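Local coordinates for protein acetoacetate decarboxylase (Sphingomonas wittichii, PDB 5UPB) that is an acetoacetate decarboxylase-like enzyme, probably a lyase acting on small carbonyl compounds, at residues A77-I88 with F99-S110; A89-P100 with R175-H183. All coordinates share one frame; numbering follows the deposited sequence.

Contact 1. Residues A77-I88 with F99-S110; sequences AGAVYNEAALSI and FPAFVWVDKEWS
N82 and D106 clasp each other at the end of an antiparallel ladder. The carboxylate is turned back over its own backbone (chi1 60°), and D106 OD1 takes the backbone N of N82 at 2.9 Å from above the carboxylate plane. D106 OD2 receives N82 ND2 on its syn side at 2.8 Å, nearly in the amide plane, although the two groups are twisted 71° apart. Next to them K107, bent at chi2 and chi4, brings NZ between two carbonyls, 2.8 Å from both A77 O and V80 O; the bond to A77 lies on a lone pair. K107 CB covers one face of the W109 indole and G78 O the other. The Y81 ring meets that indole obliquely, planes at 89°, while S110 CB sits squarely over a face of the phenol, 3.9 Å from its centroid. Further along, V103 CG1 lies 3.5 Å from CD of E83, whose carboxylate forms a salt bridge with K121 and a hydrogen bond with Y57. A101 and F102 both face L86, a classic beta bulge in strand 95-105, which turns a corner at F102. Chemically, an ammonium gripped by two carbonyl oxygens and an aspartate held by two N-H groups are consistent with a well-defined passage into helix 108-116, K107 being its N-cap.

Contact 2. Residues A89-P100 with R175-H183; sequences ACTHGDRQGYFP and RSRPATFGH
R177 gives two hydrogen bonds to the hairpin 89-100. R177 NE reaches G97 O at 2.9 Å and R177 NH2 reaches C90 O at the same 2.9 Å, the latter with an N-H...O angle of 171°. Both acceptors lie in or close to the guanidinium plane, yet the donors stand above the carbonyl planes. Each oxygen also accepts a hairpin N-H, G97 O from C90 N and C90 O from G97 N, and its two donors come from opposite faces of its plane. A bend at chi3 (72°) lays the edge of the guanidinium along C90 O and G97 O. Y98 OH gives a bond of 2.6 Å to R175 O, on a lone pair and in plane with the phenol ring. Parallel backbone pairing adds F181 N to Y98 O and A179 N to Q96 O.

Flat-group contacts follow. A89 CB and Q96 CB cover opposite faces of the R177 guanidinium, each 3.6 Å from its plane, and R177 CD lies over the Y98 ring, 3.8 Å from the centroid. With an alanine here, C90 O and G97 O would probably each lose their second donor, and the Y98 ring would lose the methylene over one face.

Apolar and sulfur contacts centre on F181. C90 SG meets the edge of its ring, 3.7 Å from F181 CD2, while H92 CB lies 3.6 Å from F181 CZ. G97, lacking a side chain, lets F181 CE2 lie alongside its CA. F181 O is buried beside F99 and P100 with no polar partner in the model.

In the fold, strand 179-186 runs parallel to strand 95-105, the short segments crossing at -50°, and pairs also with strand 196-202, where E201 forms a salt bridge with the less well-ordered R95. L53 and M55 of strand 53-65 pack against Y98.

Contacts 1 and 2 are built on one beta hairpin, strands 80-92 and 95-105, and their centres lie about 18 Å apart. Contact 1 zips its two arms together near the centre of the chain; contact 2 takes the turn end, its centre about 13 Å from that of the chain, and joins it to strand 179-186. Their segments alternate along the sequence: 77-88, 89-100, 99-110, then 175-183, with F99 and P100 common to both. They also touch directly, I88 C lying 3.7 Å from Y98 CD1. Strand 95-105 therefore pairs antiparallel with strand 80-92 and parallel with both strand 121-123 and strand 179-186, joining the hairpin to a strand some 75 residues further along the chain.

Contact 1. Residues A77-I88 with F99-S110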
loop_
_atom_site.group_PDB
_atom_site.type_symbol
_atom_site.label_atom_id
_atom_site.label_comp_id
_atom_site.label_asym_id
_atom_site.label_seq_id
_atom_site.Cartn_x
_atom_site.Cartn_y
_atom_site.Cartn_z
ATOM N N ALA A 77 -1.353 -13.220 4.718
ATOM C CA ALA A 77 -1.615 -12.371 3.574
ATOM C C ALA A 77 -1.811 -13.166 2.290
ATOM O O ALA A 77 -2.399 -12.647 1.332
ATOM C CB ALA A 77 -0.480 -11.350 3.380
ATOM N N GLY A 78 -1.363 -14.407 2.248
ATOM C CA GLY A 78 -1.654 -15.252 1.119
ATOM C C GLY A 78 -2.992 -15.917 1.134
ATOM O O GLY A 78 -3.320 -16.647 0.197
ATOM N N ALA A 79 -3.819 -15.604 2.122
ATOM C CA ALA A 79 -5.092 -16.300 2.322
ATOM C C ALA A 79 -6.303 -15.395 2.208
ATOM O O ALA A 79 -7.458 -15.903 2.273
ATOM C CB ALA A 79 -5.095 -16.958 3.701
ATOM N N VAL A 80 -6.097 -14.084 2.022
ATOM C CA VAL A 80 -7.192 -13.120 1.957
ATOM C C VAL A 80 -6.916 -12.138 0.856
ATOM O O VAL A 80 -5.758 -11.795 0.578
ATOM C CB VAL A 80 -7.413 -12.357 3.285
ATOM C CG1 VAL A 80 -7.942 -13.313 4.363
ATOM C CG2 VAL A 80 -6.123 -11.701 3.774
ATOM N N TYR A 81 -7.992 -11.669 0.242
ATOM C CA TYR A 81 -7.886 -10.593 -0.734
ATOM C C TYR A 81 -9.225 -9.892 -0.866
ATOM O O TYR A 81 -10.267 -10.437 -0.523
ATOM C CB TYR A 81 -7.417 -11.110 -2.073
ATOM C CG TYR A 81 -8.395 -12.006 -2.802
ATOM C CD1 TYR A 81 -8.389 -13.384 -2.590
ATOM C CD2 TYR A 81 -9.309 -11.489 -3.712
ATOM C CE1 TYR A 81 -9.247 -14.225 -3.290
ATOM C CE2 TYR A 81 -10.204 -12.347 -4.399
ATOM C CZ TYR A 81 -10.130 -13.696 -4.202
ATOM O OH TYR A 81 -10.959 -14.584 -4.864
ATOM N N ASN A 82 -9.169 -8.667 -1.371
ATOM C CA ASN A 82 -10.367 -7.929 -1.711
ATOM C C ASN A 82 -10.452 -7.774 -3.214
ATOM O O ASN A 82 -9.428 -7.667 -3.904
ATOM C CB ASN A 82 -10.365 -6.569 -1.050
ATOM C CG ASN A 82 -10.160 -6.675 0.418
ATOM O OD1 ASN A 82 -11.023 -7.179 1.120
ATOM N ND2 ASN A 82 -8.957 -6.366 0.870
ATOM N N GLU A 83 -11.678 -7.667 -3.695
ATOM C CA GLU A 83 -11.912 -7.619 -5.126
ATOM C C GLU A 83 -13.141 -6.793 -5.455
ATOM O O GLU A 83 -14.152 -6.833 -4.736
ATOM C CB GLU A 83 -12.076 -9.025 -5.671
ATOM C CG GLU A 83 -12.285 -9.112 -7.165
ATOM C CD GLU A 83 -12.209 -10.566 -7.654
ATOM O OE1 GLU A 83 -11.083 -11.077 -7.819
ATOM O OE2 GLU A 83 -13.259 -11.216 -7.834
ATOM N N ALA A 84 -13.034 -6.028 -6.556
ATOM C CA ALA A 84 -14.166 -5.291 -7.099
ATOM C C ALA A 84 -14.306 -5.624 -8.579
ATOM O O ALA A 84 -13.310 -5.768 -9.307
ATOM C CB ALA A 84 -13.963 -3.789 -6.896
ATOM N N ALA A 85 -15.541 -5.652 -9.058
ATOM C CA ALA A 85 -15.752 -6.031 -10.443
ATOM C C ALA A 85 -17.002 -5.402 -11.012
ATOM O O ALA A 85 -17.971 -5.111 -10.299
ATOM C CB ALA A 85 -15.852 -7.540 -10.598
ATOM N N LEU A 86 -16.970 -5.257 -12.339
ATOM C CA LEU A 86 -18.133 -4.947 -13.164
ATOM C C LEU A 86 -18.303 -6.091 -14.151
ATOM O O LEU A 86 -17.416 -6.327 -14.985
ATOM C CB LEU A 86 -17.916 -3.618 -13.898
ATOM C CG LEU A 86 -17.691 -2.433 -12.964
ATOM C CD1 LEU A 86 -17.170 -1.208 -13.698
ATOM C CD2 LEU A 86 -19.014 -2.104 -12.297
ATOM N N SER A 87 -19.406 -6.827 -14.038
ATOM C CA SER A 87 -19.629 -8.038 -14.817
ATOM C C SER A 87 -20.895 -7.901 -15.647
ATOM O O SER A 87 -21.872 -7.296 -15.209
ATOM C CB SER A 87 -19.768 -9.321 -13.934
ATOM O OG SER A 87 -18.651 -9.519 -13.116
ATOM N N ILE A 88 -20.908 -8.571 -16.796
ATOM C CA ILE A 88 -21.942 -8.412 -17.819
ATOM C C ILE A 88 -22.724 -9.711 -17.943
ATOM O O ILE A 88 -22.139 -10.784 -18.140
ATOM C CB ILE A 88 -21.308 -8.030 -19.165
ATOM C CG1 ILE A 88 -20.524 -6.725 -19.000
ATOM C CG2 ILE A 88 -22.372 -7.939 -20.267
ATOM C CD1 ILE A 88 -19.645 -6.367 -20.191
ATOM N N PHE A 99 -19.906 -12.432 -17.718
ATOM C CA PHE A 99 -18.531 -12.198 -18.144
ATOM C C PHE A 99 -17.990 -11.073 -17.284
ATOM O O PHE A 99 -18.534 -9.957 -17.321
ATOM C CB PHE A 99 -18.429 -11.820 -19.622
ATOM C CG PHE A 99 -17.023 -11.518 -20.061
ATOM C CD1 PHE A 99 -16.080 -12.527 -20.157
ATOM C CD2 PHE A 99 -16.644 -10.214 -20.354
ATOM C CE1 PHE A 99 -14.790 -12.249 -20.537
ATOM C CE2 PHE A 99 -15.354 -9.919 -20.744
ATOM C CZ PHE A 99 -14.424 -10.931 -20.845
ATOM N N PRO A 100 -17.030 -11.335 -16.413
ATOM C CA PRO A 100 -16.510 -10.259 -15.538
ATOM C C PRO A 100 -15.468 -9.398 -16.265
ATOM O O PRO A 100 -14.261 -9.547 -16.111
ATOM C CB PRO A 100 -15.930 -11.044 -14.357
ATOM C CG PRO A 100 -15.447 -12.318 -14.996
ATOM C CD PRO A 100 -16.359 -12.620 -16.165
ATOM N N ALA A 101 -15.976 -8.429 -17.032
ATOM C CA ALA A 101 -15.142 -7.641 -17.954
ATOM C C ALA A 101 -14.028 -6.900 -17.234
ATOM O O ALA A 101 -12.881 -6.918 -17.679
ATOM C CB ALA A 101 -16.012 -6.635 -18.703
ATOM N N PHE A 102 -14.366 -6.157 -16.180
ATOM C CA PHE A 102 -13.393 -5.364 -15.438
ATOM C C PHE A 102 -13.371 -5.853 -13.993
ATOM O O PHE A 102 -14.377 -5.722 -13.288
ATOM C CB PHE A 102 -13.738 -3.871 -15.445
ATOM C CG PHE A 102 -13.901 -3.257 -16.812
ATOM C CD1 PHE A 102 -13.378 -3.841 -17.933
ATOM C CD2 PHE A 102 -14.593 -2.075 -16.942
ATOM C CE1 PHE A 102 -13.544 -3.253 -19.171
ATOM C CE2 PHE A 102 -14.770 -1.498 -18.166
ATOM C CZ PHE A 102 -14.237 -2.093 -19.279
ATOM N N VAL A 103 -12.210 -6.305 -13.537
ATOM C CA VAL A 103 -11.996 -6.778 -12.174
ATOM C C VAL A 103 -10.714 -6.159 -11.640
ATOM O O VAL A 103 -9.695 -6.126 -12.343
ATOM C CB VAL A 103 -11.891 -8.310 -12.129
ATOM C CG1 VAL A 103 -11.752 -8.820 -10.675
ATOM C CG2 VAL A 103 -13.100 -8.929 -12.811
ATOM N N TRP A 104 -10.763 -5.671 -10.394
ATOM C CA TRP A 104 -9.592 -5.178 -9.673
ATOM C C TRP A 104 -9.489 -5.956 -8.364
ATOM O O TRP A 104 -10.494 -6.132 -7.667
ATOM C CB TRP A 104 -9.675 -3.656 -9.397
ATOM C CG TRP A 104 -9.799 -2.791 -10.650
ATOM C CD1 TRP A 104 -8.769 -2.151 -11.324
ATOM C CD2 TRP A 104 -11.002 -2.477 -11.373
ATOM N NE1 TRP A 104 -9.276 -1.457 -12.398
ATOM C CE2 TRP A 104 -10.637 -1.647 -12.455
ATOM C CE3 TRP A 104 -12.350 -2.813 -11.207
ATOM C CZ2 TRP A 104 -11.562 -1.152 -13.364
ATOM C CZ3 TRP A 104 -13.278 -2.309 -12.115
ATOM C CH2 TRP A 104 -12.865 -1.479 -13.186
ATOM N N VAL A 105 -8.284 -6.447 -8.057
ATOM C CA VAL A 105 -8.021 -7.268 -6.885
ATOM C C VAL A 105 -6.767 -6.701 -6.238
ATOM O O VAL A 105 -5.981 -5.985 -6.875
ATOM C CB VAL A 105 -7.885 -8.777 -7.275
ATOM C CG1 VAL A 105 -6.632 -9.041 -8.130
ATOM C CG2 VAL A 105 -7.859 -9.671 -6.061
ATOM N N ASP A 106 -6.552 -7.016 -4.960
ATOM C CA ASP A 106 -5.383 -6.432 -4.290
ATOM C C ASP A 106 -4.312 -7.450 -3.918
ATOM O O ASP A 106 -3.445 -7.137 -3.106
ATOM C CB ASP A 106 -5.776 -5.605 -3.062
ATOM C CG ASP A 106 -6.508 -6.404 -1.996
ATOM O OD1 ASP A 106 -6.564 -7.625 -2.109
ATOM O OD2 ASP A 106 -6.953 -5.787 -1.001
ATOM N N LYS A 107 -4.338 -8.639 -4.513
ATOM C CA LYS A 107 -3.290 -9.632 -4.327
ATOM C C LYS A 107 -2.995 -10.230 -5.698
ATOM O O LYS A 107 -3.905 -10.663 -6.403
ATOM C CB LYS A 107 -3.728 -10.734 -3.330
ATOM C CG LYS A 107 -3.920 -10.262 -1.901
ATOM C CD LYS A 107 -2.600 -9.878 -1.268
ATOM C CE LYS A 107 -2.752 -9.166 0.069
ATOM N NZ LYS A 107 -3.551 -10.073 0.993
ATOM N N GLU A 108 -1.730 -10.255 -6.092
ATOM C CA GLU A 108 -1.436 -10.678 -7.455
ATOM C C GLU A 108 -1.605 -12.175 -7.652
ATOM O O GLU A 108 -1.794 -12.603 -8.801
ATOM C CB GLU A 108 -0.015 -10.194 -7.888
ATOM C CG GLU A 108 1.128 -11.158 -7.695
ATOM C CD GLU A 108 1.537 -11.351 -6.223
ATOM O OE1 GLU A 108 0.709 -11.802 -5.405
ATOM O OE2 GLU A 108 2.705 -11.052 -5.857
ATOM N N TRP A 109 -1.552 -12.985 -6.587
ATOM C CA TRP A 109 -1.863 -14.404 -6.759
ATOM C C TRP A 109 -3.303 -14.604 -7.177
ATOM O O TRP A 109 -3.605 -15.525 -7.937
ATOM C CB TRP A 109 -1.573 -15.224 -5.500
ATOM C CG TRP A 109 -1.940 -14.613 -4.186
ATOM C CD1 TRP A 109 -1.143 -13.862 -3.390
ATOM C CD2 TRP A 109 -3.175 -14.770 -3.480
ATOM N NE1 TRP A 109 -1.803 -13.506 -2.241
ATOM C CE2 TRP A 109 -3.052 -14.057 -2.262
ATOM C CE3 TRP A 109 -4.362 -15.459 -3.747
ATOM C CZ2 TRP A 109 -4.070 -13.994 -1.315
ATOM C CZ3 TRP A 109 -5.405 -15.372 -2.802
ATOM C CH2 TRP A 109 -5.235 -14.637 -1.599
ATOM N N SER A 110 -4.188 -13.722 -6.750
ATOM C CA SER A 110 -5.560 -13.785 -7.217
ATOM C C SER A 110 -5.685 -13.218 -8.622
ATOM O O SER A 110 -6.436 -13.763 -9.449
ATOM C CB SER A 110 -6.472 -13.042 -6.228
ATOM O OG SER A 110 -7.800 -13.079 -6.707
#

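Contact 2. Residues A89-P100 with R175-H183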
loop_
_atom_site.group_PDB
_atom_site.type_symbol
_atom_site.label_atom_id
_atom_site.label_comp_id
_atom_site.label_asym_id
_atom_site.label_seq_id
_atom_site.Cartn_x
_atom_site.Cartn_y
_atom_site.Cartn_z
ATOM N N ALA A 89 -24.047 -9.620 -17.838
ATOM C CA ALA A 89 -24.867 -10.802 -18.071
ATOM C C ALA A 89 -24.865 -11.125 -19.558
ATOM O O ALA A 89 -25.005 -10.230 -20.396
ATOM C CB ALA A 89 -26.292 -10.587 -17.564
ATOM N N CYS A 90 -24.669 -12.403 -19.887
ATOM C CA CYS A 90 -24.515 -12.830 -21.272
ATOM C C CYS A 90 -24.890 -14.307 -21.393
ATOM O O CYS A 90 -25.264 -14.969 -20.416
ATOM C CB CYS A 90 -23.098 -12.563 -21.777
ATOM S SG CYS A 90 -21.796 -13.363 -20.816
ATOM N N THR A 91 -24.789 -14.813 -22.626
ATOM C CA THR A 91 -25.087 -16.199 -22.947
ATOM C C THR A 91 -24.045 -16.744 -23.913
ATOM O O THR A 91 -23.487 -16.017 -24.744
ATOM C CB THR A 91 -26.466 -16.353 -23.599
ATOM O OG1 THR A 91 -26.588 -15.409 -24.682
ATOM C CG2 THR A 91 -27.534 -16.112 -22.593
ATOM N N HIS A 92 -23.813 -18.047 -23.801
ATOM C CA HIS A 92 -23.022 -18.825 -24.749
ATOM C C HIS A 92 -23.963 -19.922 -25.216
ATOM O O HIS A 92 -24.264 -20.853 -24.458
ATOM C CB HIS A 92 -21.756 -19.404 -24.116
ATOM C CG HIS A 92 -20.919 -20.194 -25.076
ATOM N ND1 HIS A 92 -20.772 -21.559 -24.982
ATOM C CD2 HIS A 92 -20.147 -19.803 -26.117
ATOM C CE1 HIS A 92 -19.983 -21.983 -25.953
ATOM N NE2 HIS A 92 -19.575 -20.935 -26.644
ATOM N N GLY A 93 -24.469 -19.786 -26.432
ATOM C CA GLY A 93 -25.549 -20.647 -26.851
ATOM C C GLY A 93 -26.765 -20.235 -26.054
ATOM O O GLY A 93 -27.166 -19.068 -26.086
ATOM N N ASP A 94 -27.357 -21.165 -25.318
ATOM C CA ASP A 94 -28.456 -20.835 -24.421
ATOM C C ASP A 94 -28.026 -20.959 -22.967
ATOM O O ASP A 94 -28.865 -21.021 -22.065
ATOM C CB ASP A 94 -29.676 -21.713 -24.718
ATOM C CG ASP A 94 -29.371 -23.192 -24.636
ATOM O OD1 ASP A 94 -28.372 -23.566 -23.990
ATOM O OD2 ASP A 94 -30.132 -23.984 -25.227
ATOM N N ARG A 95 -26.723 -21.002 -22.731
ATOM C CA ARG A 95 -26.200 -21.105 -21.386
ATOM C C ARG A 95 -25.993 -19.704 -20.833
ATOM O O ARG A 95 -25.327 -18.866 -21.450
ATOM C CB ARG A 95 -24.906 -21.908 -21.377
ATOM C CG ARG A 95 -24.392 -22.166 -20.005
ATOM C CD ARG A 95 -23.421 -23.319 -20.006
ATOM N NE ARG A 95 -22.894 -23.526 -18.665
ATOM C CZ ARG A 95 -23.570 -24.081 -17.664
ATOM N NH1 ARG A 95 -24.814 -24.503 -17.843
ATOM N NH2 ARG A 95 -22.992 -24.210 -16.479
ATOM N N GLN A 96 -26.556 -19.459 -19.667
ATOM C CA GLN A 96 -26.577 -18.126 -19.087
ATOM C C GLN A 96 -25.397 -17.941 -18.158
ATOM O O GLN A 96 -25.095 -18.812 -17.344
ATOM C CB GLN A 96 -27.867 -17.937 -18.276
ATOM C CG GLN A 96 -29.148 -18.035 -19.102
ATOM C CD GLN A 96 -30.378 -17.702 -18.285
ATOM O OE1 GLN A 96 -30.541 -18.195 -17.170
ATOM N NE2 GLN A 96 -31.242 -16.856 -18.831
ATOM N N GLY A 97 -24.740 -16.793 -18.255
ATOM C CA GLY A 97 -23.623 -16.578 -17.368
ATOM C C GLY A 97 -23.339 -15.107 -17.187
ATOM O O GLY A 97 -24.097 -14.245 -17.639
ATOM N N TYR A 98 -22.210 -14.844 -16.535
ATOM C CA TYR A 98 -21.650 -13.517 -16.412
ATOM C C TYR A 98 -20.270 -13.537 -17.061
ATOM O O TYR A 98 -19.554 -14.536 -16.967
ATOM C CB TYR A 98 -21.488 -13.067 -14.953
ATOM C CG TYR A 98 -22.766 -12.607 -14.348
ATOM C CD1 TYR A 98 -23.300 -11.342 -14.639
ATOM C CD2 TYR A 98 -23.487 -13.458 -13.490
ATOM C CE1 TYR A 98 -24.509 -10.926 -14.065
ATOM C CE2 TYR A 98 -24.671 -13.057 -12.925
ATOM C CZ TYR A 98 -25.192 -11.797 -13.202
ATOM O OH TYR A 98 -26.400 -11.433 -12.609
ATOM N N PHE A 99 -19.906 -12.432 -17.718
ATOM C CA PHE A 99 -18.531 -12.198 -18.144
ATOM C C PHE A 99 -17.990 -11.073 -17.284
ATOM O O PHE A 99 -18.534 -9.957 -17.321
ATOM C CB PHE A 99 -18.429 -11.820 -19.622
ATOM C CG PHE A 99 -17.023 -11.518 -20.061
ATOM C CD1 PHE A 99 -16.080 -12.527 -20.157
ATOM C CD2 PHE A 99 -16.644 -10.214 -20.354
ATOM C CE1 PHE A 99 -14.790 -12.249 -20.537
ATOM C CE2 PHE A 99 -15.354 -9.919 -20.744
ATOM C CZ PHE A 99 -14.424 -10.931 -20.845
ATOM N N PRO A 100 -17.030 -11.335 -16.413
ATOM C CA PRO A 100 -16.510 -10.259 -15.538
ATOM C C PRO A 100 -15.468 -9.398 -16.265
ATOM O O PRO A 100 -14.261 -9.547 -16.111
ATOM C CB PRO A 100 -15.930 -11.044 -14.357
ATOM C CG PRO A 100 -15.447 -12.318 -14.996
ATOM C CD PRO A 100 -16.359 -12.620 -16.165
ATOM N N ARG A 175 -29.266 -12.293 -8.643
ATOM C CA ARG A 175 -29.497 -12.594 -10.051
ATOM C C ARG A 175 -28.477 -13.623 -10.521
ATOM O O ARG A 175 -27.499 -13.322 -11.208
ATOM C CB ARG A 175 -29.483 -11.315 -10.882
ATOM C CG ARG A 175 -30.660 -10.348 -10.631
ATOM C CD ARG A 175 -30.737 -9.714 -9.271
ATOM N NE ARG A 175 -31.813 -8.718 -9.235
ATOM C CZ ARG A 175 -32.375 -8.219 -8.135
ATOM N NH1 ARG A 175 -31.982 -8.589 -6.917
ATOM N NH2 ARG A 175 -33.336 -7.318 -8.258
ATOM N N SER A 176 -28.755 -14.865 -10.151
ATOM C CA SER A 176 -27.852 -15.984 -10.363
ATOM C C SER A 176 -27.880 -16.458 -11.809
ATOM O O SER A 176 -28.948 -16.738 -12.375
ATOM C CB SER A 176 -28.230 -17.133 -9.436
ATOM O OG SER A 176 -29.502 -17.656 -9.796
ATOM N N ARG A 177 -26.689 -16.586 -12.388
ATOM C CA ARG A 177 -26.503 -17.155 -13.703
ATOM C C ARG A 177 -25.407 -18.193 -13.517
ATOM O O ARG A 177 -24.298 -17.838 -13.086
ATOM C CB ARG A 177 -26.139 -16.055 -14.721
ATOM C CG ARG A 177 -27.245 -14.978 -14.817
ATOM C CD ARG A 177 -26.917 -13.760 -15.678
ATOM N NE ARG A 177 -26.904 -14.088 -17.103
ATOM C CZ ARG A 177 -27.967 -14.124 -17.906
ATOM N NH1 ARG A 177 -29.199 -13.867 -17.464
ATOM N NH2 ARG A 177 -27.786 -14.429 -19.178
ATOM N N PRO A 178 -25.636 -19.460 -13.862
ATOM C CA PRO A 178 -24.724 -20.511 -13.365
ATOM C C PRO A 178 -23.295 -20.371 -13.879
ATOM O O PRO A 178 -22.341 -20.621 -13.135
ATOM C CB PRO A 178 -25.348 -21.806 -13.897
ATOM C CG PRO A 178 -26.291 -21.400 -14.977
ATOM C CD PRO A 178 -26.707 -19.981 -14.722
ATOM N N ALA A 179 -23.116 -19.925 -15.113
ATOM C CA ALA A 179 -21.784 -19.938 -15.700
ATOM C C ALA A 179 -21.097 -18.606 -15.486
ATOM O O ALA A 179 -21.725 -17.549 -15.522
ATOM C CB ALA A 179 -21.838 -20.237 -17.192
ATOM N N THR A 180 -19.786 -18.664 -15.305
ATOM C CA THR A 180 -18.921 -17.506 -15.459
ATOM C C THR A 180 -18.050 -17.775 -16.668
ATOM O O THR A 180 -17.315 -18.767 -16.708
ATOM C CB THR A 180 -18.096 -17.228 -14.202
ATOM O OG1 THR A 180 -18.966 -17.011 -13.104
ATOM C CG2 THR A 180 -17.218 -16.002 -14.378
ATOM N N PHE A 181 -18.177 -16.925 -17.671
ATOM C CA PHE A 181 -17.423 -17.092 -18.899
ATOM C C PHE A 181 -16.165 -16.242 -18.801
ATOM O O PHE A 181 -16.178 -15.136 -18.245
ATOM C CB PHE A 181 -18.274 -16.699 -20.112
ATOM C CG PHE A 181 -19.531 -17.500 -20.261
ATOM C CD1 PHE A 181 -19.467 -18.857 -20.468
ATOM C CD2 PHE A 181 -20.771 -16.893 -20.176
ATOM C CE1 PHE A 181 -20.594 -19.601 -20.619
ATOM C CE2 PHE A 181 -21.924 -17.636 -20.328
ATOM C CZ PHE A 181 -21.837 -18.995 -20.543
ATOM N N GLY A 182 -15.059 -16.794 -19.295
ATOM C CA GLY A 182 -13.786 -16.109 -19.240
ATOM C C GLY A 182 -13.144 -16.089 -20.608
ATOM O O GLY A 182 -13.507 -16.859 -21.506
ATOM N N HIS A 183 -12.180 -15.177 -20.760
ATOM C CA HIS A 183 -11.379 -15.074 -21.978
ATOM C C HIS A 183 -9.951 -15.331 -21.535
ATOM O O HIS A 183 -9.288 -14.436 -21.003
ATOM C CB HIS A 183 -11.512 -13.704 -22.645
ATOM C CG HIS A 183 -10.681 -13.563 -23.876
ATOM N ND1 HIS A 183 -10.421 -12.343 -24.472
ATOM C CD2 HIS A 183 -10.032 -14.491 -24.618
ATOM C CE1 HIS A 183 -9.687 -12.536 -25.552
ATOM N NE2 HIS A 183 -9.419 -13.825 -25.652
#